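CBS domain-containing protein CBSX1, chloroplastic (Arabidopsis thaliana, PDB 4GQV) is a chloroplast protein built around a pair of CBS domains that probably regulates thioredoxins. Local coordinates at residues Thr23-Val26 with Asp27-Leu30; Val151-Ala154 with Ala155-Lys159. All blocks are in the same frame, centred on the assembly; numbering follows the deposited sequence.

Contact 1: residues Thr23-Val26 with Asp27-Leu30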
loop_
_atom_site.group_PDB
_atom_site.type_symbol
_atom_site.label_atom_id
_atom_site.label_comp_id
_atom_site.label_asym_id
_atom_site.label_seq_id
_atom_site.Cartn_x
_atom_site.Cartn_y
_atom_site.Cartn_z
ATOM N N THR A 23 11.744 18.166 8.305
ATOM C CA THR A 23 13.085 18.514 7.811
ATOM C C THR A 23 13.569 17.482 6.815
ATOM O O THR A 23 14.580 17.687 6.147
ATOM C CB THR A 23 14.163 18.564 8.937
ATOM O OG1 THR A 23 14.207 17.304 9.629
ATOM C CG2 THR A 23 13.868 19.666 9.900
ATOM N N THR A 24 12.882 16.349 6.743
ATOM C CA THR A 24 13.264 15.339 5.765
ATOM C C THR A 24 13.041 15.893 4.357
ATOM O O THR A 24 12.037 16.565 4.116
ATOM C CB THR A 24 12.492 14.055 6.004
ATOM O OG1 THR A 24 12.763 13.605 7.339
ATOM C CG2 THR A 24 12.884 12.965 5.020
ATOM N N THR A 25 14.003 15.661 3.455
ATOM C CA THR A 25 13.886 16.084 2.053
ATOM C C THR A 25 13.034 15.092 1.278
ATOM O O THR A 25 12.972 13.911 1.633
ATOM C CB THR A 25 15.264 16.145 1.329
ATOM O OG1 THR A 25 15.777 14.816 1.148
ATOM C CG2 THR A 25 16.277 16.969 2.104
ATOM N N VAL A 26 12.418 15.570 0.200
ATOM C CA VAL A 26 11.565 14.743 -0.652
ATOM C C VAL A 26 12.320 13.522 -1.158
ATOM O O VAL A 26 11.735 12.455 -1.340
ATOM C CB VAL A 26 10.982 15.568 -1.840
ATOM C CG1 VAL A 26 10.343 14.675 -2.882
ATOM C CG2 VAL A 26 9.977 16.601 -1.338
ATOM N N ASP A 27 13.628 13.668 -1.346
ATOM C CA ASP A 27 14.448 12.574 -1.860
ATOM C C ASP A 27 14.734 11.540 -0.774
ATOM O O ASP A 27 14.788 10.330 -1.036
ATOM C CB ASP A 27 15.754 13.110 -2.458
ATOM C CG ASP A 27 15.521 14.103 -3.593
ATOM O OD1 ASP A 27 14.519 13.949 -4.334
ATOM O OD2 ASP A 27 16.345 15.036 -3.749
ATOM N N GLU A 28 14.913 12.015 0.452
ATOM C CA GLU A 28 15.071 11.107 1.584
ATOM C C GLU A 28 13.794 10.293 1.767
ATOM O O GLU A 28 13.841 9.098 2.045
ATOM C CB GLU A 28 15.331 11.874 2.870
ATOM C CG GLU A 28 16.679 12.524 3.011
ATOM C CD GLU A 28 16.878 13.055 4.417
ATOM O OE1 GLU A 28 16.828 14.287 4.606
ATOM O OE2 GLU A 28 17.057 12.229 5.336
ATOM N N ALA A 29 12.656 10.955 1.597
ATOM C CA ALA A 29 11.365 10.314 1.813
ATOM C C ALA A 29 11.085 9.320 0.694
ATOM O O ALA A 29 10.652 8.196 0.942
ATOM C CB ALA A 29 10.268 11.356 1.908
ATOM N N LEU A 30 11.368 9.728 -0.542
ATOM C CA LEU A 30 11.227 8.843 -1.694
ATOM C C LEU A 30 12.097 7.602 -1.534
ATOM O O LEU A 30 11.673 6.479 -1.842
ATOM C CB LEU A 30 11.571 9.583 -2.987
ATOM C CG LEU A 30 10.454 10.488 -3.511
ATOM C CD1 LEU A 30 10.974 11.472 -4.551
ATOM C CD2 LEU A 30 9.331 9.648 -4.093
#
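Thr-25 and Glu-28 form a capping box at the start of helix 26-36, with Thr-25 at the N-cap. The evidence is reciprocal. Glu-28 N donates to Thr-25 OG1 at 3.0 Å. Thr-25 N returns a straight (173°) but weak bond to Glu-28 OE1 at 3.3 Å. With chi1 at 69°, OG1 of Thr-25 stands between its own backbone N and carbonyl carbon, which turns it toward the first turn, where it also meets Glu-28 CG. The Glu-28 chain, extended beyond CG, crosses the threonine at about a right angle and carries its carboxylate back to the amide before the helix.

The packed part joins two apolar touches. Thr-24 CG2 rests on Glu-28 CB at 3.4 Å, and Val-26 CG1 meets Leu-30 CD1 at 3.7 Å, the latter two side chains running side by side and pointing the same way. The backbone bonds Leu-30 N to Val-26 O (2.9 Å) and Ala-29 N to Thr-25 O close the first turn. By contrast, the Asp-27 side chain and the Glu-28 carboxylate make up the solvent side.

Thr-24 OG1 takes its hydrogen bond from Lys-21 N. Helix 101-104 packs against this turn, Val-101 touching Thr-24 and Ala-29, and Leu-104 touching Val-26, while Leu-30 packs on Val-152 of the second subunit.

Contact 2: residues Val151-Ala154 with Ala155-Lys159; sequences VVRA and ALQIK
Arg-153 reaches one helical turn ahead to Gln-157, and its NH1 donates to Gln-157 OE1 at 2.8 Å with an N-H...O angle of 149°. Followed outward from CB, the arginine chain first sets CG anti to the backbone N (chi1 -178°), where CG lies 3.2 Å from Gln-157 OE1. CD stays beside the same oxygen, at 3.5 Å. The bend at chi3 then folds the chain, so that NE and CZ remain 4.1 and 3.9 Å from Gln-157 OE1 and NH1 closes on it. The oxygen sits at the guanidinium edge, near its plane, whereas NH1 approaches from above the amide's carbonyl plane, and the two flat groups are turned 55° apart. Without the long arginine chain, as with an alanine here, Gln-157 OE1 would probably lose this donor and its amide would be freer to turn.

Gln-157, the first residue to leave helical geometry, is still tied by its N to Arg-153 O at 2.9 Å, so backbone and side chain link the same pair. On the neighbouring flank of the helix, Val-152 and Leu-156 lie alongside each other, CG1 of the valine being 4.2 Å from CG of the leucine, and Leu-156 N bonds to Val-152 O in the carbonyl plane.

The stretch ends helix 148-156. Val-151 and Ala-154 pack on helix 118-127 through Ala-122, Leu-125 and Leu-118, while Val-152 and Arg-153 meet Val-34 of the second subunit and Leu-156 meets Leu-30 of that subunit.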
loop_
_atom_site.group_PDB
_atom_site.type_symbol
_atom_site.label_atom_id
_atom_site.label_comp_id
_atom_site.label_asym_id
_atom_site.label_seq_id
_atom_site.Cartn_x
_atom_site.Cartn_y
_atom_site.Cartn_z
ATOM N N VAL A 151 -6.135 -4.542 11.384
ATOM C CA VAL A 151 -7.501 -4.889 11.770
ATOM C C VAL A 151 -7.883 -6.259 11.223
ATOM O O VAL A 151 -8.492 -7.071 11.932
ATOM C CB VAL A 151 -8.529 -3.840 11.294
ATOM C CG1 VAL A 151 -9.952 -4.364 11.477
ATOM C CG2 VAL A 151 -8.337 -2.517 12.042
ATOM N N VAL A 152 -7.525 -6.509 9.962
ATOM C CA VAL A 152 -7.798 -7.795 9.313
ATOM C C VAL A 152 -7.127 -8.939 10.071
ATOM O O VAL A 152 -7.770 -9.932 10.402
ATOM C CB VAL A 152 -7.349 -7.797 7.825
ATOM C CG1 VAL A 152 -7.159 -9.211 7.332
ATOM C CG2 VAL A 152 -8.363 -7.073 6.955
ATOM N N ARG A 153 -5.835 -8.760 10.346
ATOM C CA ARG A 153 -5.035 -9.706 11.102
ATOM C C ARG A 153 -5.713 -10.006 12.425
ATOM O O ARG A 153 -5.844 -11.163 12.807
ATOM C CB ARG A 153 -3.620 -9.168 11.333
ATOM C CG ARG A 153 -2.722 -10.133 12.082
ATOM C CD ARG A 153 -1.232 -9.834 11.903
ATOM N NE ARG A 153 -0.757 -8.746 12.747
ATOM C CZ ARG A 153 -0.459 -8.871 14.038
ATOM N NH1 ARG A 153 -0.603 -10.043 14.644
ATOM N NH2 ARG A 153 -0.022 -7.821 14.730
ATOM N N ALA A 154 -6.165 -8.954 13.099
ATOM C CA ALA A 154 -6.907 -9.082 14.353
ATOM C C ALA A 154 -8.169 -9.929 14.206
ATOM O O ALA A 154 -8.463 -10.791 15.039
ATOM C CB ALA A 154 -7.273 -7.708 14.874
ATOM N N ALA A 155 -8.925 -9.659 13.148
ATOM C CA ALA A 155 -10.143 -10.400 12.873
ATOM C C ALA A 155 -9.817 -11.880 12.699
ATOM O O ALA A 155 -10.532 -12.753 13.195
ATOM C CB ALA A 155 -10.826 -9.853 11.630
ATOM N N LEU A 156 -8.716 -12.150 12.006
ATOM C CA LEU A 156 -8.337 -13.515 11.664
ATOM C C LEU A 156 -7.822 -14.294 12.865
ATOM O O LEU A 156 -8.129 -15.470 13.027
ATOM C CB LEU A 156 -7.280 -13.510 10.564
ATOM C CG LEU A 156 -7.721 -12.909 9.232
ATOM C CD1 LEU A 156 -6.809 -13.409 8.129
ATOM C CD2 LEU A 156 -9.184 -13.227 8.934
ATOM N N GLN A 157 -7.045 -13.627 13.710
ATOM C CA GLN A 157 -6.438 -14.270 14.870
ATOM C C GLN A 157 -7.428 -14.437 16.015
ATOM O O GLN A 157 -7.039 -14.687 17.154
ATOM C CB GLN A 157 -5.221 -13.475 15.332
ATOM C CG GLN A 157 -4.137 -13.364 14.279
ATOM C CD GLN A 157 -2.872 -12.775 14.839
ATOM O OE1 GLN A 157 -1.951 -12.429 14.100
ATOM N NE2 GLN A 157 -2.815 -12.660 16.158
ATOM N N ILE A 158 -8.710 -14.307 15.692
ATOM C CA ILE A 158 -9.798 -14.500 16.640
ATOM C C ILE A 158 -9.948 -15.978 16.966
ATOM O O ILE A 158 -10.724 -16.362 17.846
ATOM C CB ILE A 158 -11.128 -13.998 16.041
ATOM C CG1 ILE A 158 -12.062 -13.488 17.144
ATOM C CG2 ILE A 158 -11.777 -15.078 15.173
ATOM C CD1 ILE A 158 -11.501 -12.303 17.913
ATOM N N LYS A 159 -9.201 -16.803 16.240
ATOM C CA LYS A 159 -9.284 -18.249 16.366
ATOM C C LYS A 159 -8.206 -18.792 17.294
ATOM O O LYS A 159 -8.510 -19.454 18.286
ATOM C CB LYS A 159 -9.177 -18.897 14.985
ATOM C CG LYS A 159 -10.319 -18.544 14.059
ATOM C CD LYS A 159 -10.285 -19.400 12.808
ATOM C CE LYS A 159 -11.595 -19.304 12.040
ATOM N NZ LYS A 159 -12.000 -17.889 11.770
#

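Contact 1 marks the beginning of a helix and contact 2 the end of one, in the first and second CBS sequence ranges respectively. Within one chain they do not touch: their centres are 34 Å apart, their nearest atoms about 24 Å, and they lie on opposite sides of the chain's centre, 17 and 20 Å from it. The assembly joins what the chain separates. The helix start of contact 1 in one subunit meets the helix end of contact 2 in the other, through the apolar side chains already named. Helices 26-36 and 148-156 thus meet across the dimer interface, pairing the first CBS range of one subunit with the second of the other.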